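Local coordinates for protein isomaltodextranase (Arthrobacter globiformis, PDB 5AWO) that hydrolyses (1->6)-alpha-D-glucosidic linkages in polysaccharides such as dextran, removing successive isomaltose units from the non-reducing chain ends, at residues A52-N57 against D101-D106; V264-D269 against L311-D316; D438-R443 against S460-V465; V516-Q521 against V589-G594. One frame throughout, in Å; residues are numbered along the deposited sequence.

Interaction 1: A52-N57 against D101-D106; sequences APIPEN and DSWQHD
E56 reaches across the indole of W103 and plants its carboxylate on the backbone of the next two residues, Q104 and H105. The setting is the (beta/alpha)8 barrel of this family 27 glycoside hydrolase: E56 opens helix 56-68, just after P55 at the N-cap position, and 101-106 is the loop leading into helix 107-116. OE1 of E56 takes the amide N of Q104 at 2.8 Å, nearly straight, though the donor stands 34° out of the carboxylate plane on the syn side. OE2 takes the amide N of H105 at 3.0 Å through its syn lone pair, so each oxygen holds its own backbone N-H and the carboxylate cannot easily turn. Outside the two segments, W110 gives OE2 a further indole N-H. Nearer the backbone of 52-57, NE1 of W103 donates to O of I54 at 3.2 Å, with the acceptor lying in the ring plane and the donor in the carbonyl plane. Between these bonds lies a CH-pi contact: CB of E56 sits 3.6 Å from the centroid of the five-membered ring of W103, almost on the ring normal. With CG anti to the backbone N (chi1 -163°) and the chain extended beyond it, E56 runs over that face until its carboxylate arrives beside the Q104 and H105 amides. CG2 of I54 adds an apolar touch on CZ2 of W103. Two waters complete the link: one accepts from the E56 amide and donates to OG of S102, while the other donates to OE1 of E56 and, at 2.8 Å, to OE1 of Q104.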
loop_
_atom_site.group_PDB
_atom_site.type_symbol
_atom_site.label_atom_id
_atom_site.label_comp_id
_atom_site.label_asym_id
_atom_site.label_seq_id
_atom_site.Cartn_x
_atom_site.Cartn_y
_atom_site.Cartn_z
ATOM N N ALA A 52 -23.434 -11.446 -9.248
ATOM C CA ALA A 52 -24.016 -10.753 -10.397
ATOM C C ALA A 52 -23.468 -9.353 -10.504
ATOM O O ALA A 52 -23.160 -8.742 -9.487
ATOM C CB ALA A 52 -25.521 -10.668 -10.214
ATOM N N PRO A 53 -23.407 -8.793 -11.735
ATOM C CA PRO A 53 -23.082 -7.384 -11.882
ATOM C C PRO A 53 -24.103 -6.470 -11.205
ATOM O O PRO A 53 -25.312 -6.762 -11.162
ATOM C CB PRO A 53 -23.057 -7.185 -13.412
ATOM C CG PRO A 53 -23.950 -8.244 -13.938
ATOM C CD PRO A 53 -23.767 -9.430 -13.017
ATOM N N ILE A 54 -23.639 -5.369 -10.643
ATOM C CA ILE A 54 -24.559 -4.461 -9.955
ATOM C C ILE A 54 -25.476 -3.793 -10.994
ATOM O O ILE A 54 -24.988 -3.224 -11.979
ATOM C CB ILE A 54 -23.840 -3.423 -9.070
ATOM C CG1 ILE A 54 -24.839 -2.715 -8.128
ATOM C CG2 ILE A 54 -23.043 -2.429 -9.903
ATOM C CD1 ILE A 54 -24.233 -1.771 -7.104
ATOM N N PRO A 55 -26.800 -3.853 -10.775
ATOM C CA PRO A 55 -27.666 -3.033 -11.626
ATOM C C PRO A 55 -27.397 -1.547 -11.531
ATOM O O PRO A 55 -27.005 -1.035 -10.491
ATOM C CB PRO A 55 -29.077 -3.364 -11.117
ATOM C CG PRO A 55 -28.962 -4.705 -10.510
ATOM C CD PRO A 55 -27.586 -4.705 -9.862
ATOM N N GLU A 56 -27.636 -0.832 -12.629
ATOM C CA GLU A 56 -27.349 0.568 -12.667
ATOM C C GLU A 56 -28.119 1.342 -11.602
ATOM O O GLU A 56 -27.580 2.272 -11.037
ATOM C CB GLU A 56 -27.655 1.144 -14.063
ATOM C CG GLU A 56 -27.026 2.494 -14.320
ATOM C CD GLU A 56 -27.250 2.998 -15.739
ATOM O OE1 GLU A 56 -28.327 2.672 -16.291
ATOM O OE2 GLU A 56 -26.354 3.683 -16.271
ATOM N N ASN A 57 -29.395 0.994 -11.364
ATOM C CA ASN A 57 -30.133 1.707 -10.318
ATOM C C ASN A 57 -29.587 1.465 -8.914
ATOM O O ASN A 57 -29.612 2.380 -8.073
ATOM C CB ASN A 57 -31.626 1.389 -10.303
ATOM C CG ASN A 57 -32.387 2.369 -9.418
ATOM O OD1 ASN A 57 -32.327 3.574 -9.642
ATOM N ND2 ASN A 57 -33.022 1.872 -8.359
ATOM N N ASP A 101 -23.588 -4.030 -20.084
ATOM C CA ASP A 101 -24.429 -3.759 -21.266
ATOM C C ASP A 101 -25.867 -3.324 -20.915
ATOM O O ASP A 101 -26.530 -2.733 -21.767
ATOM C CB ASP A 101 -24.470 -4.977 -22.202
ATOM C CG ASP A 101 -23.159 -5.227 -22.923
ATOM O OD1 ASP A 101 -22.236 -4.378 -22.852
ATOM O OD2 ASP A 101 -23.060 -6.309 -23.540
ATOM N N SER A 102 -26.352 -3.634 -19.697
ATOM C CA SER A 102 -27.692 -3.196 -19.244
ATOM C C SER A 102 -27.765 -1.723 -18.876
ATOM O O SER A 102 -28.863 -1.157 -18.732
ATOM C CB SER A 102 -28.183 -4.028 -18.044
ATOM O OG SER A 102 -27.411 -3.759 -16.881
ATOM N N TRP A 103 -26.613 -1.096 -18.671
ATOM C CA TRP A 103 -26.537 0.282 -18.199
ATOM C C TRP A 103 -26.965 1.207 -19.342
ATOM O O TRP A 103 -26.593 0.985 -20.496
ATOM C CB TRP A 103 -25.122 0.611 -17.715
ATOM C CG TRP A 103 -24.826 0.055 -16.339
ATOM C CD1 TRP A 103 -25.332 -1.071 -15.785
ATOM C CD2 TRP A 103 -23.990 0.657 -15.360
ATOM N NE1 TRP A 103 -24.877 -1.205 -14.488
ATOM C CE2 TRP A 103 -24.042 -0.159 -14.207
ATOM C CE3 TRP A 103 -23.206 1.812 -15.327
ATOM C CZ2 TRP A 103 -23.314 0.145 -13.053
ATOM C CZ3 TRP A 103 -22.495 2.113 -14.172
ATOM C CH2 TRP A 103 -22.549 1.264 -13.055
ATOM N N GLN A 104 -27.740 2.230 -19.000
ATOM C CA GLN A 104 -28.179 3.243 -19.959
ATOM C C GLN A 104 -27.182 4.373 -20.129
ATOM O O GLN A 104 -27.277 5.150 -21.095
ATOM C CB GLN A 104 -29.529 3.802 -19.508
ATOM C CG GLN A 104 -30.637 2.763 -19.522
ATOM C CD GLN A 104 -31.975 3.332 -19.063
ATOM O OE1 GLN A 104 -32.132 3.729 -17.905
ATOM N NE2 GLN A 104 -32.949 3.369 -19.968
ATOM N N HIS A 105 -26.228 4.499 -19.206
ATOM C CA HIS A 105 -25.288 5.596 -19.233
ATOM C C HIS A 105 -23.874 5.066 -19.242
ATOM O O HIS A 105 -23.622 4.007 -18.662
ATOM C CB HIS A 105 -25.486 6.493 -18.025
ATOM C CG HIS A 105 -26.890 6.973 -17.849
ATOM N ND1 HIS A 105 -27.418 7.995 -18.607
ATOM C CD2 HIS A 105 -27.873 6.584 -17.000
ATOM C CE1 HIS A 105 -28.671 8.205 -18.246
ATOM N NE2 HIS A 105 -28.970 7.368 -17.270
ATOM N N ASP A 106 -22.970 5.824 -19.859
ATOM C CA ASP A 106 -21.576 5.464 -20.016
ATOM C C ASP A 106 -20.714 5.943 -18.834
ATOM O O ASP A 106 -21.214 6.546 -17.867
ATOM C CB ASP A 106 -21.024 5.913 -21.405
ATOM C CG ASP A 106 -20.918 7.419 -21.573
ATOM O OD1 ASP A 106 -21.082 8.188 -20.607
ATOM O OD2 ASP A 106 -20.618 7.834 -22.721
HETATM O O HOH W 1 -28.721 -2.205 -14.905
HETATM O O HOH W 2 -30.350 4.575 -15.867
#

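Interaction 2: V264-D269 against L311-D316; sequences VRINAD and LILDGD
R265 and D316 meet in a buried salt bridge, NH1 to OD1 at 2.8 Å, with the D316 carboxylate lying partly over one face of the guanidinium and the two planes 43° apart. The arginine chain, bent at chi2 and chi3, curls back so that its other nitrogens reach residues of its own segment. NH2 donates to O of N267 and, at 2.8 Å, to OD1 of D269, which offers its anti lone pair in a second salt bridge; NE donates to OD1 of N267 from above the carbonyl plane. One arginine thus joins two carboxylates and both oxygens of an asparagine. A second shell sets these groups. ND2 of N267 donates to O of G315 at 3.0 Å, well above that carbonyl's plane, and OD1 of D314 accepts from the amide N of D316, an Asx turn that probably helps present the D316 side chain to R265. R199 makes salt bridges to both D314 and D316, so D316 is shared between two arginines. The backbones are joined by parallel strand pairing: V264 N to I312 O at 3.1 Å, D314 N to V264 O at 2.9 Å and I266 N to D314 O at 3.1 Å. On the face bearing V264 and L313, CG2 of V264 packs on CD1 of L311 at 3.8 Å and beside CD2 of L313. The contact lies in the TIM barrel wall near the probable nucleophile D201 and proton donor D262, with strand 242-245 on the far flank of 263-265, helix 295-302 against I266 and L313, and helix 251-260 against V264 and L311.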
loop_
_atom_site.group_PDB
_atom_site.type_symbol
_atom_site.label_atom_id
_atom_site.label_comp_id
_atom_site.label_asym_id
_atom_site.label_seq_id
_atom_site.Cartn_x
_atom_site.Cartn_y
_atom_site.Cartn_z
ATOM N N VAL A 264 -0.854 -3.304 -3.391
ATOM C CA VAL A 264 -0.932 -4.747 -3.612
ATOM C C VAL A 264 -1.853 -5.422 -2.597
ATOM O O VAL A 264 -1.759 -5.179 -1.388
ATOM C CB VAL A 264 0.429 -5.459 -3.554
ATOM C CG1 VAL A 264 1.229 -5.125 -4.808
ATOM C CG2 VAL A 264 1.191 -5.133 -2.264
ATOM N N ARG A 265 -2.762 -6.257 -3.089
ATOM C CA ARG A 265 -3.540 -7.104 -2.155
ATOM C C ARG A 265 -2.641 -8.053 -1.392
ATOM O O ARG A 265 -1.806 -8.729 -1.992
ATOM C CB ARG A 265 -4.615 -7.884 -2.906
ATOM C CG ARG A 265 -5.916 -7.125 -3.083
ATOM C CD ARG A 265 -6.846 -7.237 -1.853
ATOM N NE ARG A 265 -7.181 -8.650 -1.680
ATOM C CZ ARG A 265 -7.985 -9.339 -2.493
ATOM N NH1 ARG A 265 -8.696 -8.722 -3.423
ATOM N NH2 ARG A 265 -8.050 -10.663 -2.392
ATOM N N ILE A 266 -2.897 -8.160 -0.084
ATOM C CA ILE A 266 -2.107 -9.018 0.789
ATOM C C ILE A 266 -2.896 -10.150 1.439
ATOM O O ILE A 266 -2.356 -10.853 2.302
ATOM C CB ILE A 266 -1.328 -8.173 1.813
ATOM C CG1 ILE A 266 -2.218 -7.237 2.659
ATOM C CG2 ILE A 266 -0.242 -7.380 1.093
ATOM C CD1 ILE A 266 -3.346 -7.879 3.421
ATOM N N ASN A 267 -4.118 -10.379 0.982
ATOM C CA ASN A 267 -5.023 -11.363 1.563
ATOM C C ASN A 267 -5.894 -12.004 0.519
ATOM O O ASN A 267 -6.050 -11.448 -0.568
ATOM C CB ASN A 267 -5.901 -10.762 2.665
ATOM C CG ASN A 267 -6.785 -9.600 2.185
ATOM O OD1 ASN A 267 -6.430 -8.844 1.263
ATOM N ND2 ASN A 267 -7.887 -9.386 2.889
ATOM N N ALA A 268 -6.482 -13.145 0.863
ATOM C CA ALA A 268 -7.572 -13.708 0.085
ATOM C C ALA A 268 -8.768 -12.753 0.066
ATOM O O ALA A 268 -8.909 -11.907 0.962
ATOM C CB ALA A 268 -7.982 -15.040 0.703
ATOM N N ASP A 269 -9.640 -12.886 -0.930
ATOM C CA ASP A 269 -10.779 -11.994 -1.063
ATOM C C ASP A 269 -11.601 -11.931 0.232
ATOM O O ASP A 269 -11.775 -12.926 0.922
ATOM C CB ASP A 269 -11.736 -12.478 -2.156
ATOM C CG ASP A 269 -11.170 -12.391 -3.572
ATOM O OD1 ASP A 269 -9.994 -12.046 -3.796
ATOM O OD2 ASP A 269 -11.937 -12.711 -4.517
ATOM N N LEU A 311 5.252 0.257 -1.280
ATOM C CA LEU A 311 3.894 -0.142 -1.621
ATOM C C LEU A 311 2.925 0.202 -0.483
ATOM O O LEU A 311 3.286 0.163 0.711
ATOM C CB LEU A 311 3.826 -1.635 -1.887
ATOM C CG LEU A 311 4.308 -2.075 -3.268
ATOM C CD1 LEU A 311 4.542 -3.562 -3.287
ATOM C CD2 LEU A 311 3.314 -1.649 -4.336
ATOM N N ILE A 312 1.706 0.527 -0.862
ATOM C CA ILE A 312 0.572 0.516 0.063
ATOM C C ILE A 312 -0.032 -0.893 0.089
ATOM O O ILE A 312 -0.331 -1.472 -0.957
ATOM C CB ILE A 312 -0.473 1.580 -0.321
ATOM C CG1 ILE A 312 0.083 2.986 -0.090
ATOM C CG2 ILE A 312 -1.759 1.407 0.489
ATOM C CD1 ILE A 312 -0.636 4.089 -0.787
ATOM N N LEU A 313 -0.133 -1.479 1.274
ATOM C CA LEU A 313 -0.725 -2.810 1.418
ATOM C C LEU A 313 -2.242 -2.732 1.498
ATOM O O LEU A 313 -2.795 -1.921 2.222
ATOM C CB LEU A 313 -0.133 -3.514 2.640
ATOM C CG LEU A 313 1.386 -3.543 2.736
ATOM C CD1 LEU A 313 1.839 -4.373 3.927
ATOM C CD2 LEU A 313 2.050 -4.051 1.461
ATOM N N ASP A 314 -2.890 -3.586 0.716
ATOM C CA ASP A 314 -4.326 -3.557 0.509
ATOM C C ASP A 314 -4.971 -4.755 1.174
ATOM O O ASP A 314 -4.786 -5.869 0.724
ATOM C CB ASP A 314 -4.580 -3.522 -1.007
ATOM C CG ASP A 314 -6.050 -3.581 -1.414
ATOM O OD1 ASP A 314 -6.946 -3.525 -0.568
ATOM O OD2 ASP A 314 -6.285 -3.685 -2.652
ATOM N N GLY A 315 -5.734 -4.497 2.242
ATOM C CA GLY A 315 -6.472 -5.537 2.945
ATOM C C GLY A 315 -7.862 -5.804 2.430
ATOM O O GLY A 315 -8.647 -6.464 3.099
ATOM N N ASP A 316 -8.172 -5.313 1.232
ATOM C CA ASP A 316 -9.418 -5.600 0.520
ATOM C C ASP A 316 -10.589 -4.819 1.085
ATOM O O ASP A 316 -10.422 -3.621 1.375
ATOM C CB ASP A 316 -9.682 -7.108 0.349
ATOM C CG ASP A 316 -10.502 -7.409 -0.892
ATOM O OD1 ASP A 316 -10.210 -6.812 -1.950
ATOM O OD2 ASP A 316 -11.390 -8.310 -0.814
#

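Interaction 3: D438-R443 against S460-V465; sequences DLWEHR and SAIFRV
L439 makes the tight side of this contact, hanging its backbone and its side chain on the strand 460-465. Its amide N donates to O of I462 at 3.0 Å, a nearly straight bond (173°) close to the carbonyl's own direction. The leucine side chain then lies along the strand, CB against CG2 of I462 and CD2 against CB of R464 at 3.9 Å. Next to it, CG2 of I462 touches both CD1 and NE1 of the W440 indole at 3.8 Å; CG1 of I462 is anti to the backbone N (chi1 -164°), which puts CG2 between N and the carbonyl carbon, facing the tryptophan. NE1 of W440 itself is bonded to N334 of helix 326-339. This is the beta sandwich domain that follows the barrel in this family, where the turn between strands 434-438 and 443-448 folds beside strand 460-466. D438 and F463 form an antiparallel non-hydrogen-bonded pair, and H442 and R443 opposite D438 make a G1 beta bulge. OD1 of D438 gathers the turn, accepting from E441 N at 3.0 Å and from W440 N at 3.1 Å, the first from above the carboxylate plane. An alanine in place of D438 would remove OD1 and probably leave the W440 and E441 amides, and a bridging water, without their shared acceptor, so that the turn could shift. The wetter side begins here: that water donates to OD1 of D438 at 2.8 Å and accepts from N of I462, a second link beside the direct bond of L439. Farther out, exposed E441 and R443 stand clear of the strand, joined by a long salt bridge, OE1 to NE at 3.5 Å.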
loop_
_atom_site.group_PDB
_atom_site.type_symbol
_atom_site.label_atom_id
_atom_site.label_comp_id
_atom_site.label_asym_id
_atom_site.label_seq_id
_atom_site.Cartn_x
_atom_site.Cartn_y
_atom_site.Cartn_z
ATOM N N ASP A 438 -6.669 7.525 23.661
ATOM C CA ASP A 438 -7.469 6.374 23.186
ATOM C C ASP A 438 -8.528 6.904 22.218
ATOM O O ASP A 438 -9.356 7.736 22.566
ATOM C CB ASP A 438 -8.096 5.678 24.397
ATOM C CG ASP A 438 -8.910 4.457 24.032
ATOM O OD1 ASP A 438 -9.568 4.495 22.996
ATOM O OD2 ASP A 438 -8.896 3.488 24.815
ATOM N N LEU A 439 -8.449 6.472 20.949
ATOM C CA LEU A 439 -9.225 7.097 19.899
ATOM C C LEU A 439 -10.652 6.571 19.750
ATOM O O LEU A 439 -11.444 7.179 19.061
ATOM C CB LEU A 439 -8.523 6.994 18.538
ATOM C CG LEU A 439 -7.097 7.514 18.524
ATOM C CD1 LEU A 439 -6.518 7.446 17.139
ATOM C CD2 LEU A 439 -6.993 8.933 19.061
ATOM N N TRP A 440 -10.980 5.489 20.452
ATOM C CA TRP A 440 -12.390 5.034 20.495
ATOM C C TRP A 440 -13.082 5.497 21.767
ATOM O O TRP A 440 -14.281 5.780 21.743
ATOM C CB TRP A 440 -12.498 3.503 20.319
ATOM C CG TRP A 440 -12.302 3.097 18.904
ATOM C CD1 TRP A 440 -11.164 2.576 18.366
ATOM C CD2 TRP A 440 -13.239 3.225 17.828
ATOM N NE1 TRP A 440 -11.343 2.357 17.024
ATOM C CE2 TRP A 440 -12.603 2.756 16.663
ATOM C CE3 TRP A 440 -14.552 3.702 17.735
ATOM C CZ2 TRP A 440 -13.251 2.741 15.429
ATOM C CZ3 TRP A 440 -15.180 3.693 16.511
ATOM C CH2 TRP A 440 -14.535 3.222 15.376
ATOM N N GLU A 441 -12.342 5.593 22.879
ATOM C CA GLU A 441 -12.879 6.253 24.086
ATOM C C GLU A 441 -12.902 7.769 23.905
ATOM O O GLU A 441 -13.636 8.466 24.610
ATOM C CB GLU A 441 -12.075 5.886 25.326
ATOM C CG GLU A 441 -12.150 4.413 25.703
ATOM C CD GLU A 441 -11.450 4.091 27.018
ATOM O OE1 GLU A 441 -10.793 4.967 27.594
ATOM O OE2 GLU A 441 -11.519 2.930 27.508
ATOM N N HIS A 442 -12.111 8.295 22.965
ATOM C CA HIS A 442 -11.933 9.739 22.821
ATOM C C HIS A 442 -11.489 10.316 24.175
ATOM O O HIS A 442 -12.099 11.249 24.686
ATOM C CB HIS A 442 -13.173 10.430 22.268
ATOM C CG HIS A 442 -13.668 9.826 20.999
ATOM N ND1 HIS A 442 -13.053 10.046 19.790
ATOM C CD2 HIS A 442 -14.695 8.982 20.758
ATOM C CE1 HIS A 442 -13.704 9.384 18.849
ATOM N NE2 HIS A 442 -14.698 8.728 19.409
ATOM N N ARG A 443 -10.390 9.775 24.702
ATOM C CA ARG A 443 -9.966 10.036 26.085
ATOM C C ARG A 443 -8.462 10.282 26.127
ATOM O O ARG A 443 -7.675 9.485 25.626
ATOM C CB ARG A 443 -10.300 8.838 26.970
ATOM C CG ARG A 443 -9.839 9.004 28.414
ATOM C CD ARG A 443 -10.135 7.815 29.318
ATOM N NE ARG A 443 -11.558 7.706 29.644
ATOM C CZ ARG A 443 -12.188 8.408 30.594
ATOM N NH1 ARG A 443 -11.528 9.273 31.365
ATOM N NH2 ARG A 443 -13.480 8.220 30.776
ATOM N N SER A 460 -9.736 -4.708 20.160
ATOM C CA SER A 460 -8.525 -3.984 19.875
ATOM C C SER A 460 -8.610 -2.581 20.480
ATOM O O SER A 460 -9.674 -2.170 20.969
ATOM C CB SER A 460 -8.297 -3.914 18.367
ATOM O OG SER A 460 -9.386 -3.299 17.717
ATOM N N ALA A 461 -7.487 -1.875 20.433
ATOM C CA ALA A 461 -7.416 -0.499 20.866
ATOM C C ALA A 461 -6.446 0.238 19.956
ATOM O O ALA A 461 -5.484 -0.361 19.470
ATOM C CB ALA A 461 -6.947 -0.406 22.291
ATOM N N ILE A 462 -6.722 1.513 19.704
ATOM C CA ILE A 462 -5.840 2.322 18.878
ATOM C C ILE A 462 -5.667 3.687 19.528
ATOM O O ILE A 462 -6.618 4.289 20.071
ATOM C CB ILE A 462 -6.339 2.393 17.406
ATOM C CG1 ILE A 462 -5.274 2.878 16.445
ATOM C CG2 ILE A 462 -7.618 3.181 17.274
ATOM C CD1 ILE A 462 -5.607 2.676 14.980
ATOM N N PHE A 463 -4.418 4.158 19.475
ATOM C CA PHE A 463 -3.985 5.334 20.237
ATOM C C PHE A 463 -3.237 6.293 19.325
ATOM O O PHE A 463 -2.495 5.875 18.419
ATOM C CB PHE A 463 -3.038 4.930 21.374
ATOM C CG PHE A 463 -3.597 3.925 22.331
ATOM C CD1 PHE A 463 -4.315 4.329 23.464
ATOM C CD2 PHE A 463 -3.417 2.566 22.102
ATOM C CE1 PHE A 463 -4.835 3.405 24.336
ATOM C CE2 PHE A 463 -3.941 1.644 22.972
ATOM C CZ PHE A 463 -4.630 2.064 24.096
ATOM N N ARG A 464 -3.420 7.593 19.577
ATOM C CA ARG A 464 -2.465 8.602 19.083
ATOM C C ARG A 464 -1.497 8.847 20.219
ATOM O O ARG A 464 -1.928 9.186 21.327
ATOM C CB ARG A 464 -3.182 9.894 18.698
ATOM C CG ARG A 464 -2.248 11.053 18.306
ATOM C CD ARG A 464 -1.615 10.915 16.937
ATOM N NE ARG A 464 -2.588 11.122 15.886
ATOM C CZ ARG A 464 -2.372 11.720 14.712
ATOM N NH1 ARG A 464 -1.187 12.171 14.372
ATOM N NH2 ARG A 464 -3.353 11.823 13.854
ATOM N N VAL A 465 -0.198 8.684 19.948
ATOM C CA VAL A 465 0.857 8.941 20.905
ATOM C C VAL A 465 1.697 10.126 20.420
ATOM O O VAL A 465 2.170 10.163 19.283
ATOM C CB VAL A 465 1.741 7.702 21.102
ATOM C CG1 VAL A 465 2.847 7.989 22.117
ATOM C CG2 VAL A 465 0.889 6.499 21.526
HETATM O O HOH W 3 -9.117 2.454 21.059
#

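Interaction 4: V516-Q521 against V589-G594; sequences VTFAVQ and VTIGRG
T517 and T590 share a hydroxyl-to-hydroxyl hydrogen bond, OG1 to OG1 at 2.7 Å, in which either could be the donor. In both threonines OG1 is anti to the carbonyl carbon (chi1 -62° and -65°), and the matching torsions bring the two oxygens together across the strand gap, while CG2 of T517 lies 3.4 Å from OG1 of T590. A valine in place of T590 would remove this hydroxyl and probably leave OG1 of T517, which is buried, without its partner across the strands. A hydrogen-bonded pair flanks this non-hydrogen-bonded one on each side. In the first, V516 N donates to I591 O at 2.8 Å. The return bond runs from I591 N to V516 O at 2.9 Å. F518 and V589 exchange two more such bonds. Between them, CA of T590 sends a CA-H...O contact to O of V516 at 3.2 Å. Strands 515-522 and 585-592 are antiparallel neighbours in a beta sheet of the carbohydrate-binding module, with strand 542-549 on the outer side of 585-592 and 482-484 beyond 515-522. The opposite face, carrying V516, F518, V589 and I591, is apolar and packs inward. CB of V516 meets CG2 of I591; that same methyl lies at the edge of the F518 ring, 4.1 Å from CE2, with the two side chains pointing the same way. V520 and V589 touch methyl to methyl through their CG2 atoms at 3.9 Å. Strand 601-609 covers this layer from the other sheet, L603 and I606 lying against F518, and L603 also against I591.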
loop_
_atom_site.group_PDB
_atom_site.type_symbol
_atom_site.label_atom_id
_atom_site.label_comp_id
_atom_site.label_asym_id
_atom_site.label_seq_id
_atom_site.Cartn_x
_atom_site.Cartn_y
_atom_site.Cartn_z
ATOM N N VAL A 516 16.515 3.874 3.231
ATOM C CA VAL A 516 15.470 4.112 4.234
ATOM C C VAL A 516 14.860 5.460 3.960
ATOM O O VAL A 516 15.566 6.441 3.677
ATOM C CB VAL A 516 16.014 4.092 5.673
ATOM C CG1 VAL A 516 14.907 4.350 6.691
ATOM C CG2 VAL A 516 16.688 2.769 5.961
ATOM N N THR A 517 13.533 5.530 4.014
ATOM C CA THR A 517 12.807 6.769 3.778
ATOM C C THR A 517 11.969 7.150 4.984
ATOM O O THR A 517 11.202 6.325 5.525
ATOM C CB THR A 517 11.906 6.683 2.523
ATOM O OG1 THR A 517 12.730 6.452 1.363
ATOM C CG2 THR A 517 11.068 7.906 2.319
ATOM N N PHE A 518 12.101 8.411 5.372
ATOM C CA PHE A 518 11.373 9.027 6.482
ATOM C C PHE A 518 10.516 10.148 5.933
ATOM O O PHE A 518 10.956 10.925 5.076
ATOM C CB PHE A 518 12.330 9.653 7.510
ATOM C CG PHE A 518 13.311 8.698 8.108
ATOM C CD1 PHE A 518 13.018 8.010 9.279
ATOM C CD2 PHE A 518 14.567 8.532 7.533
ATOM C CE1 PHE A 518 13.931 7.158 9.858
ATOM C CE2 PHE A 518 15.482 7.675 8.100
ATOM C CZ PHE A 518 15.178 6.982 9.261
ATOM N N ALA A 519 9.295 10.279 6.447
ATOM C CA ALA A 519 8.484 11.435 6.174
ATOM C C ALA A 519 8.597 12.389 7.334
ATOM O O ALA A 519 8.415 12.005 8.470
ATOM C CB ALA A 519 7.032 11.040 5.981
ATOM N N VAL A 520 8.873 13.654 7.034
ATOM C CA VAL A 520 9.062 14.649 8.080
ATOM C C VAL A 520 8.254 15.895 7.718
ATOM O O VAL A 520 8.197 16.290 6.561
ATOM C CB VAL A 520 10.565 15.009 8.280
ATOM C CG1 VAL A 520 11.415 13.771 8.467
ATOM C CG2 VAL A 520 11.093 15.828 7.130
ATOM N N GLN A 521 7.631 16.491 8.728
ATOM C CA GLN A 521 6.827 17.701 8.553
ATOM C C GLN A 521 7.518 18.837 9.325
ATOM O O GLN A 521 7.865 18.660 10.492
ATOM C CB GLN A 521 5.405 17.465 9.071
ATOM C CG GLN A 521 4.356 18.477 8.609
ATOM C CD GLN A 521 3.692 18.132 7.280
ATOM O OE1 GLN A 521 3.921 17.069 6.718
ATOM N NE2 GLN A 521 2.874 19.048 6.768
ATOM N N VAL A 589 12.745 12.331 3.501
ATOM C CA VAL A 589 14.189 12.297 3.720
ATOM C C VAL A 589 14.601 10.855 3.543
ATOM O O VAL A 589 14.191 9.980 4.325
ATOM C CB VAL A 589 14.568 12.840 5.116
ATOM C CG1 VAL A 589 16.069 12.733 5.346
ATOM C CG2 VAL A 589 14.125 14.291 5.257
ATOM N N THR A 590 15.385 10.607 2.500
ATOM C CA THR A 590 15.858 9.286 2.140
ATOM C C THR A 590 17.374 9.203 2.286
ATOM O O THR A 590 18.103 10.070 1.775
ATOM C CB THR A 590 15.393 8.918 0.722
ATOM O OG1 THR A 590 13.948 8.832 0.730
ATOM C CG2 THR A 590 15.969 7.606 0.228
ATOM N N ILE A 591 17.812 8.159 2.968
ATOM C CA ILE A 591 19.230 7.838 3.186
ATOM C C ILE A 591 19.482 6.445 2.645
ATOM O O ILE A 591 18.761 5.512 2.999
ATOM C CB ILE A 591 19.652 7.946 4.680
ATOM C CG1 ILE A 591 21.109 7.494 4.868
ATOM C CG2 ILE A 591 18.718 7.158 5.603
ATOM C CD1 ILE A 591 21.722 7.891 6.207
ATOM N N GLY A 592 20.489 6.291 1.776
ATOM C CA GLY A 592 20.781 5.010 1.169
ATOM C C GLY A 592 22.217 4.890 0.704
ATOM O O GLY A 592 22.948 5.872 0.714
ATOM N N ARG A 593 22.588 3.677 0.322
ATOM C CA ARG A 593 23.975 3.359 -0.006
ATOM C C ARG A 593 24.100 3.128 -1.507
ATOM O O ARG A 593 23.756 2.059 -2.014
ATOM C CB ARG A 593 24.402 2.132 0.791
ATOM C CG ARG A 593 25.908 2.064 1.050
ATOM C CD ARG A 593 26.667 1.705 -0.208
ATOM N NE ARG A 593 27.999 1.191 0.129
ATOM C CZ ARG A 593 28.897 0.812 -0.761
ATOM N NH1 ARG A 593 28.637 0.918 -2.062
ATOM N NH2 ARG A 593 30.056 0.322 -0.341
ATOM N N GLY A 594 24.613 4.136 -2.210
ATOM C CA GLY A 594 24.826 4.045 -3.658
ATOM C C GLY A 594 26.156 3.416 -4.068
ATOM O O GLY A 594 27.010 3.088 -3.227
#

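The four contacts follow one another along the chain without overlapping, and none touches another. Interactions 1 and 2 both belong to the catalytic barrel, their centres about 27 Å apart: interaction 1 ties two loops and helix starts at the periphery, whereas interaction 2 joins strands 263-265 and 312-314 in the wall, near the active-site acids. Interaction 3 lies in the beta sandwich domain that follows, its centre about 25 Å from that of interaction 2, and interaction 4 lies in the carbohydrate-binding module, equally far from interaction 2. Interactions 1 and 4 stand on opposite sides of the chain's centre, their centres about 46 Å apart, so together the contacts sample catalytic, sandwich and binding modules.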